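PDB 3TQV: nicotinate-nucleotide pyrophosphorylase from Francisella tularensis subsp. tularensis, which probably catalyses the formation of nicotinate ribonucleotide, carbon dioxide and diphosphate from quinolinate and phosphoribosyl diphosphate on the pathway to NAD(+). Local coordinates for residues A64-V67 / I68-D72; N226-G229 / E230-D233. All blocks are in the same frame, centred on the assembly; numbering follows the deposited sequence.

Contact 1. Residues A64-V67 / I68-D72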
loop_
_atom_site.group_PDB
_atom_site.type_symbol
_atom_site.label_atom_id
_atom_site.label_comp_id
_atom_site.label_asym_id
_atom_site.label_seq_id
_atom_site.Cartn_x
_atom_site.Cartn_y
_atom_site.Cartn_z
ATOM N N ALA B 64 -8.810 8.421 -11.002
ATOM C CA ALA B 64 -9.698 9.525 -10.658
ATOM C C ALA B 64 -10.758 9.681 -11.736
ATOM O O ALA B 64 -11.947 9.691 -11.447
ATOM C CB ALA B 64 -8.913 10.788 -10.519
ATOM N N ASN B 65 -10.315 9.787 -12.986
ATOM C CA ASN B 65 -11.220 9.834 -14.124
ATOM C C ASN B 65 -12.241 8.701 -14.085
ATOM O O ASN B 65 -13.426 8.902 -14.378
ATOM C CB ASN B 65 -10.431 9.760 -15.436
ATOM C CG ASN B 65 -9.717 11.072 -15.784
ATOM O OD1 ASN B 65 -9.966 12.116 -15.180
ATOM N ND2 ASN B 65 -8.833 11.014 -16.774
ATOM N N GLU B 66 -11.779 7.504 -13.731
ATOM C CA GLU B 66 -12.638 6.339 -13.790
ATOM C C GLU B 66 -13.641 6.355 -12.648
ATOM O O GLU B 66 -14.788 5.929 -12.821
ATOM C CB GLU B 66 -11.815 5.050 -13.828
ATOM C CG GLU B 66 -12.629 3.757 -13.947
ATOM C CD GLU B 66 -13.682 3.811 -15.045
ATOM O OE1 GLU B 66 -13.583 4.685 -15.942
ATOM O OE2 GLU B 66 -14.612 2.975 -15.011
ATOM N N VAL B 67 -13.219 6.868 -11.493
ATOM C CA VAL B 67 -14.137 7.106 -10.378
ATOM C C VAL B 67 -15.261 8.046 -10.802
ATOM O O VAL B 67 -16.435 7.712 -10.667
ATOM C CB VAL B 67 -13.419 7.695 -9.144
ATOM C CG1 VAL B 67 -14.410 7.964 -8.026
ATOM C CG2 VAL B 67 -12.312 6.773 -8.664
ATOM N N ILE B 68 -14.912 9.227 -11.309
ATOM C CA ILE B 68 -15.924 10.151 -11.837
ATOM C C ILE B 68 -16.893 9.424 -12.766
ATOM O O ILE B 68 -18.111 9.417 -12.553
ATOM C CB ILE B 68 -15.290 11.318 -12.631
ATOM C CG1 ILE B 68 -14.599 12.283 -11.688
ATOM C CG2 ILE B 68 -16.340 12.072 -13.432
ATOM C CD1 ILE B 68 -15.128 12.197 -10.276
ATOM N N ASN B 69 -16.320 8.809 -13.795
ATOM C CA ASN B 69 -17.053 8.097 -14.828
ATOM C C ASN B 69 -18.062 7.098 -14.283
ATOM O O ASN B 69 -19.188 6.994 -14.794
ATOM C CB ASN B 69 -16.062 7.364 -15.727
ATOM C CG ASN B 69 -16.722 6.765 -16.942
ATOM O OD1 ASN B 69 -16.581 5.571 -17.224
ATOM N ND2 ASN B 69 -17.462 7.594 -17.667
ATOM N N GLN B 70 -17.648 6.355 -13.259
ATOM C CA GLN B 70 -18.502 5.334 -12.662
ATOM C C GLN B 70 -19.584 5.899 -11.738
ATOM O O GLN B 70 -20.661 5.322 -11.616
ATOM C CB GLN B 70 -17.666 4.276 -11.946
ATOM C CG GLN B 70 -17.022 3.257 -12.878
ATOM C CD GLN B 70 -16.169 2.222 -12.136
ATOM O OE1 GLN B 70 -15.116 1.784 -12.628
ATOM N NE2 GLN B 70 -16.625 1.824 -10.953
ATOM N N LEU B 71 -19.311 7.027 -11.096
ATOM C CA LEU B 71 -20.290 7.613 -10.183
ATOM C C LEU B 71 -21.322 8.529 -10.848
ATOM O O LEU B 71 -22.511 8.452 -10.561
ATOM C CB LEU B 71 -19.591 8.383 -9.069
ATOM C CG LEU B 71 -19.055 7.559 -7.911
ATOM C CD1 LEU B 71 -18.603 8.477 -6.784
ATOM C CD2 LEU B 71 -20.125 6.609 -7.431
ATOM N N ASP B 72 -20.851 9.406 -11.721
ATOM C CA ASP B 72 -21.679 10.454 -12.267
ATOM C C ASP B 72 -20.933 11.070 -13.455
ATOM O O ASP B 72 -20.104 11.960 -13.283
ATOM C CB ASP B 72 -21.943 11.515 -11.186
ATOM C CG ASP B 72 -22.921 12.593 -11.643
ATOM O OD1 ASP B 72 -23.156 12.709 -12.868
ATOM O OD2 ASP B 72 -23.461 13.322 -10.784
#
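E66 overlaps the side chain of Q70 one turn on through one branch of its carboxylate: E66 OE2 lies 3.2 Å from Q70 CG, while OE1, the other branch, lies 3.7 Å from N69 CB. CG of E66 is anti to its backbone N (chi1 -178°), and the bend at chi2 tips the outward-pointing acid group toward the next turn. The carboxylate and amide planes of E66 and Q70 stand 65° apart, so the two flat groups do not stack. Beneath these side chains runs the i-to-i+4 ladder of an alpha-helix: I68 N donates to A64 O (3.0 Å), nearly straight at 170°, and N69 N, Q70 N and L71 N donate in turn to N65 O, E66 O and V67 O. This is the last part of helix 61-71 in the N-terminal domain, which ends at D72, and it is amphipathic. V67 and L71 line one face, V67 CG1 lying 4.4 Å from L71 CD1; together with A64 and I68 they pack on helix 100-130, whose I110 receives A64, V67 and I68. The long, flexible E66 and Q70 suit a partly exposed flank, where they also lie against helix 16-31. N65 turns to strand 76-79, its OD1 accepting from W79 NE1.

Contact 2. Residues N226-G229 / E230-D233; sequences NFSG and EDID
G229, F227 and D231 carry this contact, in which the chain leaves the loop after strand 221-225 and winds into helix 229-239. G229 is the first helical residue and, with no side chain, takes part through its backbone alone; its O accepts from D233 N at 2.9 Å, an early i-to-i+4 bond. S228 just before it is the N-cap. Its OG sits between its own backbone N and carbonyl carbon (chi1 54°), which points the oxygen at the start of the helix, where it accepts from D231 N at 3.1 Å. S228 O takes I232 N at 2.9 Å, so S228 takes up two successive amides, D231 N through its hydroxyl and I232 N through its carbonyl. A short hydroxyl suits the place because it can bend back to an N-H that has no preceding turn to supply a carbonyl.

F227 precedes the cap and turns its side chain toward the helix. Its CB meets I232 CG1 at 3.7 Å, the hydrophobic staple that often accompanies an N-cap, while the buried I232 reaches on to T262 and V264. Ring and carboxylate of F227 and D231 stand 74° apart; D231 CB approaches the ring obliquely, 3.6 Å from F227 CD2, and both side chains also touch L208 of helix 208-216. The F227 side chain is about 5 Å from that of D225, a predicted substrate-binding residue at the end of the preceding strand. E230 and D231 bring two acidic groups together near the helix N-terminus, E230 OE1 lying 3.1 Å from D231 OD1, and the helix dipole would probably offset part of their like charge.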
loop_
_atom_site.group_PDB
_atom_site.type_symbol
_atom_site.label_atom_id
_atom_site.label_comp_id
_atom_site.label_asym_id
_atom_site.label_seq_id
_atom_site.Cartn_x
_atom_site.Cartn_y
_atom_site.Cartn_z
ATOM N N ASN B 226 23.578 -8.689 -2.474
ATOM C CA ASN B 226 24.321 -8.255 -1.285
ATOM C C ASN B 226 25.851 -8.170 -1.368
ATOM O O ASN B 226 26.528 -8.404 -0.375
ATOM C CB ASN B 226 23.922 -9.104 -0.083
ATOM C CG ASN B 226 22.527 -8.780 0.415
ATOM O OD1 ASN B 226 21.683 -9.668 0.575
ATOM N ND2 ASN B 226 22.276 -7.492 0.660
ATOM N N PHE B 227 26.388 -7.832 -2.537
ATOM C CA PHE B 227 27.829 -7.668 -2.685
ATOM C C PHE B 227 28.355 -6.458 -1.930
ATOM O O PHE B 227 27.674 -5.441 -1.779
ATOM C CB PHE B 227 28.227 -7.511 -4.148
ATOM C CG PHE B 227 28.225 -8.788 -4.919
ATOM C CD1 PHE B 227 27.346 -9.808 -4.595
ATOM C CD2 PHE B 227 29.119 -8.977 -5.972
ATOM C CE1 PHE B 227 27.352 -10.982 -5.314
ATOM C CE2 PHE B 227 29.129 -10.148 -6.684
ATOM C CZ PHE B 227 28.249 -11.152 -6.356
ATOM N N SER B 228 29.590 -6.574 -1.472
ATOM C CA SER B 228 30.282 -5.450 -0.879
ATOM C C SER B 228 30.507 -4.442 -1.979
ATOM O O SER B 228 30.418 -4.782 -3.156
ATOM C CB SER B 228 31.631 -5.898 -0.325
ATOM O OG SER B 228 32.387 -6.555 -1.325
ATOM N N GLY B 229 30.797 -3.206 -1.596
ATOM C CA GLY B 229 31.247 -2.218 -2.552
ATOM C C GLY B 229 32.330 -2.815 -3.428
ATOM O O GLY B 229 32.137 -3.019 -4.626
ATOM N N GLU B 230 33.465 -3.124 -2.819
ATOM C CA GLU B 230 34.579 -3.718 -3.534
ATOM C C GLU B 230 34.169 -4.819 -4.534
ATOM O O GLU B 230 34.630 -4.835 -5.673
ATOM C CB GLU B 230 35.593 -4.261 -2.538
ATOM C CG GLU B 230 36.729 -5.036 -3.195
ATOM C CD GLU B 230 37.005 -6.366 -2.520
ATOM O OE1 GLU B 230 36.030 -7.029 -2.106
ATOM O OE2 GLU B 230 38.194 -6.743 -2.394
ATOM N N ASP B 231 33.310 -5.740 -4.116
ATOM C CA ASP B 231 32.912 -6.814 -5.018
ATOM C C ASP B 231 32.090 -6.281 -6.181
ATOM O O ASP B 231 32.198 -6.771 -7.304
ATOM C CB ASP B 231 32.147 -7.908 -4.287
ATOM C CG ASP B 231 33.060 -8.842 -3.549
ATOM O OD1 ASP B 231 34.262 -8.849 -3.873
ATOM O OD2 ASP B 231 32.583 -9.570 -2.655
ATOM N N ILE B 232 31.260 -5.280 -5.910
ATOM C CA ILE B 232 30.533 -4.640 -6.989
ATOM C C ILE B 232 31.568 -4.100 -7.979
ATOM O O ILE B 232 31.416 -4.249 -9.197
ATOM C CB ILE B 232 29.611 -3.508 -6.493
ATOM C CG1 ILE B 232 28.555 -4.056 -5.534
ATOM C CG2 ILE B 232 28.915 -2.857 -7.668
ATOM C CD1 ILE B 232 27.741 -2.999 -4.833
ATOM N N ASP B 233 32.630 -3.488 -7.459
ATOM C CA ASP B 233 33.675 -2.971 -8.329
ATOM C C ASP B 233 34.252 -4.073 -9.193
ATOM O O ASP B 233 34.303 -3.940 -10.413
ATOM C CB ASP B 233 34.773 -2.281 -7.524
ATOM C CG ASP B 233 34.323 -0.945 -6.971
ATOM O OD1 ASP B 233 33.581 -0.230 -7.700
ATOM O OD2 ASP B 233 34.701 -0.632 -5.814
#

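In the fold
The two contacts lie about 49 Å apart between centres, on opposite sides of the chain's centre, and share no helix or strand. Contact 1 is partly buried within the N-terminal domain, on the later turns of a helix held between other elements; contact 2 is a surface contact in the C-terminal, barrel-type domain, where a strand hands over to a helix. Their chemistry follows from this. Within the later turns, the amides find carbonyls one turn back, leaving side chains to sort into apolar and polar flanks. At the helix start S228 supplies the acceptor that no earlier turn offers, and F227 and I232 pack across the cap. Of the two, contact 2 lies near the predicted substrate site.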